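Local atomic coordinates of protein (hdlp (histone deacetylase-like protein)) (Aquifex aeolicus, PDB entry 1C3P), a protein that probably acts as a zinc-dependent deacetylase related to the histone deacetylases, and may take part in acetoin degradation. Residues L255-L260 with Y300-A305; N272-K277 with D353-G358. One frame throughout, in Å; residues are numbered along the deposited sequence.

Strand 250-254 of the parallel sheet runs straight into 255-260, the loop that carries the zinc ligand Asp258. The chain then forms helix 272-286, whose opening residues are 272-277, adds strand 290-292 to the sheet and enters helix 299-314. There contact 1 closes the first loop by setting 300-305 against 255-260. Contact 2 closes a longer one, bringing 353-358 back to 272-277 after helix 324-332. The two closures cross, since 272-277 lies between the partners of contact 1. They also touch: Leu260 packs on Asn272, and Arg304 makes a long, weak ion pair with Asp353. Together they tie the metal-site loop, two helices and the segment that precedes helix 362-372.

Contact 1: residues L255-L260 with Y300-A305; sequences LGTDPL and YALARA
Thr257 and Leu260 pack against one side of the helix at 300-305, in the alpha/beta fold of the arginase and histone deacetylase families. They are the two ends of a type I beta turn, closed by the bond from Leu260 N to Thr257 O (3.2 Å), and both side chains face the helix. Asp258, just inside the turn, points away from the helix, toward the zinc site known from this protein, where Asp168 and His170 are further ligands and no zinc is bound in this model.

Thr257 straddles the backbone at Leu302. With chi1 at 61°, OG1 sits between the threonine's own N and carbonyl carbon and comes to 3.6 Å from Leu302 CA, with Leu302 CB close beside it. The other branch, CG2, reaches along the helix to Ala305 CB at 3.8 Å. A glycine in place of Thr257 would probably leave Leu302 CA and the Ala305 methyl without their cover and give the turn beside the metal site more freedom to shift.

Leu260 uses a single methyl. Its CG lies beside the backbone N and opposite the carbonyl carbon (chi1 -58°), and with chi2 at 167° CD1 is brought to the helix. No hydrogen bond joins the two segments. CD1 rests between methyls one helical turn apart, 3.8 Å from Ala301 CB and 3.8 Å from Ala305 CB.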
loop_
_atom_site.group_PDB
_atom_site.type_symbol
_atom_site.label_atom_id
_atom_site.label_comp_id
_atom_site.label_asym_id
_atom_site.label_seq_id
_atom_site.Cartn_x
_atom_site.Cartn_y
_atom_site.Cartn_z
ATOM N N LEU A 255 3.337 -0.611 1.888
ATOM C CA LEU A 255 3.676 0.556 2.674
ATOM C C LEU A 255 2.881 1.815 2.425
ATOM O O LEU A 255 3.471 2.858 2.120
ATOM C CB LEU A 255 5.166 0.834 2.425
ATOM C CG LEU A 255 6.026 -0.388 2.748
ATOM C CD1 LEU A 255 7.367 -0.312 2.050
ATOM C CD2 LEU A 255 6.177 -0.483 4.259
ATOM N N GLY A 256 1.557 1.746 2.554
ATOM C CA GLY A 256 0.761 2.949 2.358
ATOM C C GLY A 256 1.162 3.994 3.391
ATOM O O GLY A 256 1.546 3.646 4.511
ATOM N N THR A 257 1.070 5.273 3.027
ATOM C CA THR A 257 1.448 6.341 3.947
ATOM C C THR A 257 0.267 6.916 4.711
ATOM O O THR A 257 0.425 7.864 5.476
ATOM C CB THR A 257 2.178 7.501 3.209
ATOM O OG1 THR A 257 1.310 8.081 2.231
ATOM C CG2 THR A 257 3.434 6.974 2.514
ATOM N N ASP A 258 -0.920 6.340 4.534
ATOM C CA ASP A 258 -2.057 6.863 5.266
ATOM C C ASP A 258 -1.988 6.789 6.793
ATOM O O ASP A 258 -2.809 7.403 7.463
ATOM C CB ASP A 258 -3.388 6.296 4.744
ATOM C CG ASP A 258 -3.401 4.792 4.632
ATOM O OD1 ASP A 258 -2.452 4.139 5.110
ATOM O OD2 ASP A 258 -4.385 4.265 4.059
ATOM N N PRO A 259 -1.078 5.985 7.374
ATOM C CA PRO A 259 -1.033 5.974 8.841
ATOM C C PRO A 259 -0.480 7.275 9.470
ATOM O O PRO A 259 -0.602 7.487 10.673
ATOM C CB PRO A 259 -0.152 4.755 9.148
ATOM C CG PRO A 259 0.757 4.699 7.946
ATOM C CD PRO A 259 -0.232 4.900 6.835
ATOM N N LEU A 260 0.103 8.150 8.655
ATOM C CA LEU A 260 0.673 9.399 9.160
ATOM C C LEU A 260 -0.336 10.419 9.677
ATOM O O LEU A 260 -1.466 10.540 9.183
ATOM C CB LEU A 260 1.540 10.065 8.075
ATOM C CG LEU A 260 2.698 9.224 7.528
ATOM C CD1 LEU A 260 3.258 9.865 6.256
ATOM C CD2 LEU A 260 3.754 9.052 8.588
ATOM N N TYR A 300 2.225 15.902 0.561
ATOM C CA TYR A 300 3.453 16.165 1.289
ATOM C C TYR A 300 3.881 14.953 2.100
ATOM O O TYR A 300 5.057 14.583 2.123
ATOM C CB TYR A 300 3.260 17.329 2.251
ATOM C CG TYR A 300 2.997 18.686 1.633
ATOM C CD1 TYR A 300 2.656 18.831 0.289
ATOM C CD2 TYR A 300 3.032 19.830 2.425
ATOM C CE1 TYR A 300 2.350 20.084 -0.242
ATOM C CE2 TYR A 300 2.731 21.076 1.913
ATOM C CZ TYR A 300 2.387 21.198 0.582
ATOM O OH TYR A 300 2.046 22.434 0.101
ATOM N N ALA A 301 2.909 14.363 2.787
ATOM C CA ALA A 301 3.149 13.217 3.653
ATOM C C ALA A 301 3.684 12.059 2.843
ATOM O O ALA A 301 4.672 11.432 3.211
ATOM C CB ALA A 301 1.857 12.816 4.360
ATOM N N LEU A 302 3.002 11.790 1.735
ATOM C CA LEU A 302 3.362 10.721 0.829
ATOM C C LEU A 302 4.773 10.901 0.296
ATOM O O LEU A 302 5.602 10.009 0.417
ATOM C CB LEU A 302 2.342 10.686 -0.319
ATOM C CG LEU A 302 2.493 9.796 -1.556
ATOM C CD1 LEU A 302 1.185 9.810 -2.332
ATOM C CD2 LEU A 302 3.619 10.284 -2.443
ATOM N N ALA A 303 5.049 12.069 -0.279
ATOM C CA ALA A 303 6.359 12.325 -0.860
ATOM C C ALA A 303 7.521 12.190 0.098
ATOM O O ALA A 303 8.526 11.553 -0.226
ATOM C CB ALA A 303 6.383 13.698 -1.506
ATOM N N ARG A 304 7.414 12.783 1.281
ATOM C CA ARG A 304 8.522 12.703 2.209
ATOM C C ARG A 304 8.712 11.305 2.779
ATOM O O ARG A 304 9.842 10.834 2.917
ATOM C CB ARG A 304 8.343 13.708 3.371
ATOM C CG ARG A 304 8.304 15.205 2.989
ATOM C CD ARG A 304 8.345 16.074 4.269
ATOM N NE ARG A 304 7.384 15.581 5.244
ATOM C CZ ARG A 304 7.464 15.751 6.560
ATOM N NH1 ARG A 304 8.477 16.420 7.114
ATOM N NH2 ARG A 304 6.531 15.218 7.333
ATOM N N ALA A 305 7.609 10.632 3.099
ATOM C CA ALA A 305 7.701 9.302 3.690
ATOM C C ALA A 305 8.275 8.261 2.750
ATOM O O ALA A 305 9.150 7.487 3.141
ATOM C CB ALA A 305 6.308 8.855 4.222
#

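Contact 2: residues N272-K277 with D353-G358; sequences NVAFLK and DPWRGG
Asp353 and Trp355 reach the start of helix 272-286 in two different ways, one polar and one apolar. The polar part is at the helix start, where the carboxylate of Asp353 faces the backbone N-H of Asn272. Both oxygens accept from that one N-H, OD2 at 2.9 Å from Asn272 N and OD1 at 3.0 Å from the same nitrogen, although the placing of the two oxygens is less certain than usual. Neither bond is straight, at 144° and 152°, as expected when one N-H is divided between two acceptors, a bifurcated hydrogen bond. A negative group here would probably interact favourably with the positive end of the helix dipole.

Charge adds to this within 353-358. Asp353 OD2, itself less surely placed, lies 3.2 Å above the guanidinium plane of Arg356; no N-H points at it, and the salt bridge is one of charges alone. Arg356 also makes a salt bridge with Glu262.

The apolar part belongs to the indole of Trp355. Val273 covers one of its faces toward the rim, CB standing 4.0 Å above the ring plane; CG1, anti to the backbone N (chi1 173°), is the branch turned to NE1 and CZ2. Farther round the six-membered ring, Ala274 CB meets Trp355 CZ3 at 3.6 Å, and Lys277 CG comes near Trp355 CH2.

In this way the loop before helix 362-372 lies against the start of helix 272-286. Helix 228-245 adds Asp228 and Leu232 against Trp355, and helix 299-314 packs on Asn272 through Arg304 and Leu308.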
loop_
_atom_site.group_PDB
_atom_site.type_symbol
_atom_site.label_atom_id
_atom_site.label_comp_id
_atom_site.label_asym_id
_atom_site.label_seq_id
_atom_site.Cartn_x
_atom_site.Cartn_y
_atom_site.Cartn_z
ATOM N N ASN A 272 6.789 10.097 10.209
ATOM C CA ASN A 272 7.443 9.452 9.051
ATOM C C ASN A 272 8.584 8.588 9.537
ATOM O O ASN A 272 8.963 7.620 8.881
ATOM C CB ASN A 272 8.142 10.437 8.108
ATOM C CG ASN A 272 7.218 11.334 7.380
ATOM O OD1 ASN A 272 7.675 12.290 6.740
ATOM N ND2 ASN A 272 5.919 11.045 7.431
ATOM N N VAL A 273 9.194 9.005 10.644
ATOM C CA VAL A 273 10.322 8.271 11.199
ATOM C C VAL A 273 9.901 6.942 11.813
ATOM O O VAL A 273 10.646 5.977 11.761
ATOM C CB VAL A 273 11.083 9.135 12.213
ATOM C CG1 VAL A 273 12.149 8.318 12.905
ATOM C CG2 VAL A 273 11.758 10.292 11.466
ATOM N N ALA A 274 8.704 6.881 12.385
ATOM C CA ALA A 274 8.231 5.616 12.927
ATOM C C ALA A 274 7.851 4.728 11.724
ATOM O O ALA A 274 8.005 3.504 11.774
ATOM C CB ALA A 274 7.018 5.852 13.840
ATOM N N PHE A 275 7.354 5.356 10.652
ATOM C CA PHE A 275 6.969 4.646 9.426
ATOM C C PHE A 275 8.218 3.951 8.888
ATOM O O PHE A 275 8.194 2.777 8.500
ATOM C CB PHE A 275 6.437 5.660 8.403
ATOM C CG PHE A 275 6.127 5.085 7.049
ATOM C CD1 PHE A 275 5.027 4.261 6.847
ATOM C CD2 PHE A 275 6.923 5.420 5.958
ATOM C CE1 PHE A 275 4.720 3.783 5.570
ATOM C CE2 PHE A 275 6.630 4.950 4.677
ATOM C CZ PHE A 275 5.526 4.132 4.485
ATOM N N LEU A 276 9.318 4.691 8.899
ATOM C CA LEU A 276 10.597 4.187 8.427
ATOM C C LEU A 276 11.085 3.064 9.350
ATOM O O LEU A 276 11.559 2.027 8.874
ATOM C CB LEU A 276 11.604 5.348 8.371
ATOM C CG LEU A 276 12.967 5.129 7.694
ATOM C CD1 LEU A 276 13.829 6.375 7.895
ATOM C CD2 LEU A 276 13.672 3.942 8.280
ATOM N N LYS A 277 10.985 3.251 10.664
ATOM C CA LYS A 277 11.421 2.193 11.566
ATOM C C LYS A 277 10.615 0.920 11.406
ATOM O O LYS A 277 11.145 -0.183 11.548
ATOM C CB LYS A 277 11.358 2.631 13.029
ATOM C CG LYS A 277 12.501 3.498 13.444
ATOM C CD LYS A 277 12.691 3.417 14.950
ATOM C CE LYS A 277 12.994 1.988 15.378
ATOM N NZ LYS A 277 13.222 1.890 16.843
ATOM N N ASP A 353 10.040 14.051 10.114
ATOM C CA ASP A 353 9.355 14.784 11.169
ATOM C C ASP A 353 9.818 14.235 12.516
ATOM O O ASP A 353 10.450 13.182 12.585
ATOM C CB ASP A 353 7.819 14.736 11.035
ATOM C CG ASP A 353 7.284 13.367 10.714
ATOM O OD1 ASP A 353 7.282 12.989 9.526
ATOM O OD2 ASP A 353 6.858 12.668 11.652
ATOM N N PRO A 354 9.572 14.975 13.600
ATOM C CA PRO A 354 9.980 14.522 14.931
ATOM C C PRO A 354 9.168 13.300 15.327
ATOM O O PRO A 354 8.079 13.075 14.801
ATOM C CB PRO A 354 9.636 15.721 15.809
ATOM C CG PRO A 354 8.395 16.250 15.125
ATOM C CD PRO A 354 8.924 16.293 13.700
ATOM N N TRP A 355 9.695 12.504 16.244
ATOM C CA TRP A 355 8.931 11.353 16.689
ATOM C C TRP A 355 7.613 11.826 17.270
ATOM O O TRP A 355 7.506 12.969 17.717
ATOM C CB TRP A 355 9.694 10.557 17.738
ATOM C CG TRP A 355 10.681 9.655 17.126
ATOM C CD1 TRP A 355 11.944 9.967 16.704
ATOM C CD2 TRP A 355 10.455 8.298 16.756
ATOM N NE1 TRP A 355 12.517 8.876 16.090
ATOM C CE2 TRP A 355 11.621 7.838 16.109
ATOM C CE3 TRP A 355 9.377 7.423 16.908
ATOM C CZ2 TRP A 355 11.737 6.541 15.615
ATOM C CZ3 TRP A 355 9.491 6.138 16.418
ATOM C CH2 TRP A 355 10.660 5.709 15.779
ATOM N N ARG A 356 6.616 10.945 17.243
ATOM C CA ARG A 356 5.286 11.243 17.764
ATOM C C ARG A 356 4.864 10.041 18.594
ATOM O O ARG A 356 3.916 9.331 18.261
ATOM C CB ARG A 356 4.308 11.478 16.604
ATOM C CG ARG A 356 4.680 12.697 15.763
ATOM C CD ARG A 356 3.965 12.778 14.428
ATOM N NE ARG A 356 4.399 13.976 13.710
ATOM C CZ ARG A 356 4.126 14.236 12.437
ATOM N NH1 ARG A 356 3.411 13.377 11.718
ATOM N NH2 ARG A 356 4.568 15.361 11.886
ATOM N N GLY A 357 5.579 9.817 19.690
ATOM C CA GLY A 357 5.277 8.678 20.533
ATOM C C GLY A 357 4.374 8.960 21.711
ATOM O O GLY A 357 3.687 9.978 21.767
ATOM N N GLY A 358 4.379 8.033 22.659
ATOM C CA GLY A 358 3.558 8.168 23.843
ATOM C C GLY A 358 3.475 6.821 24.530
ATOM O O GLY A 358 4.242 5.916 24.226
#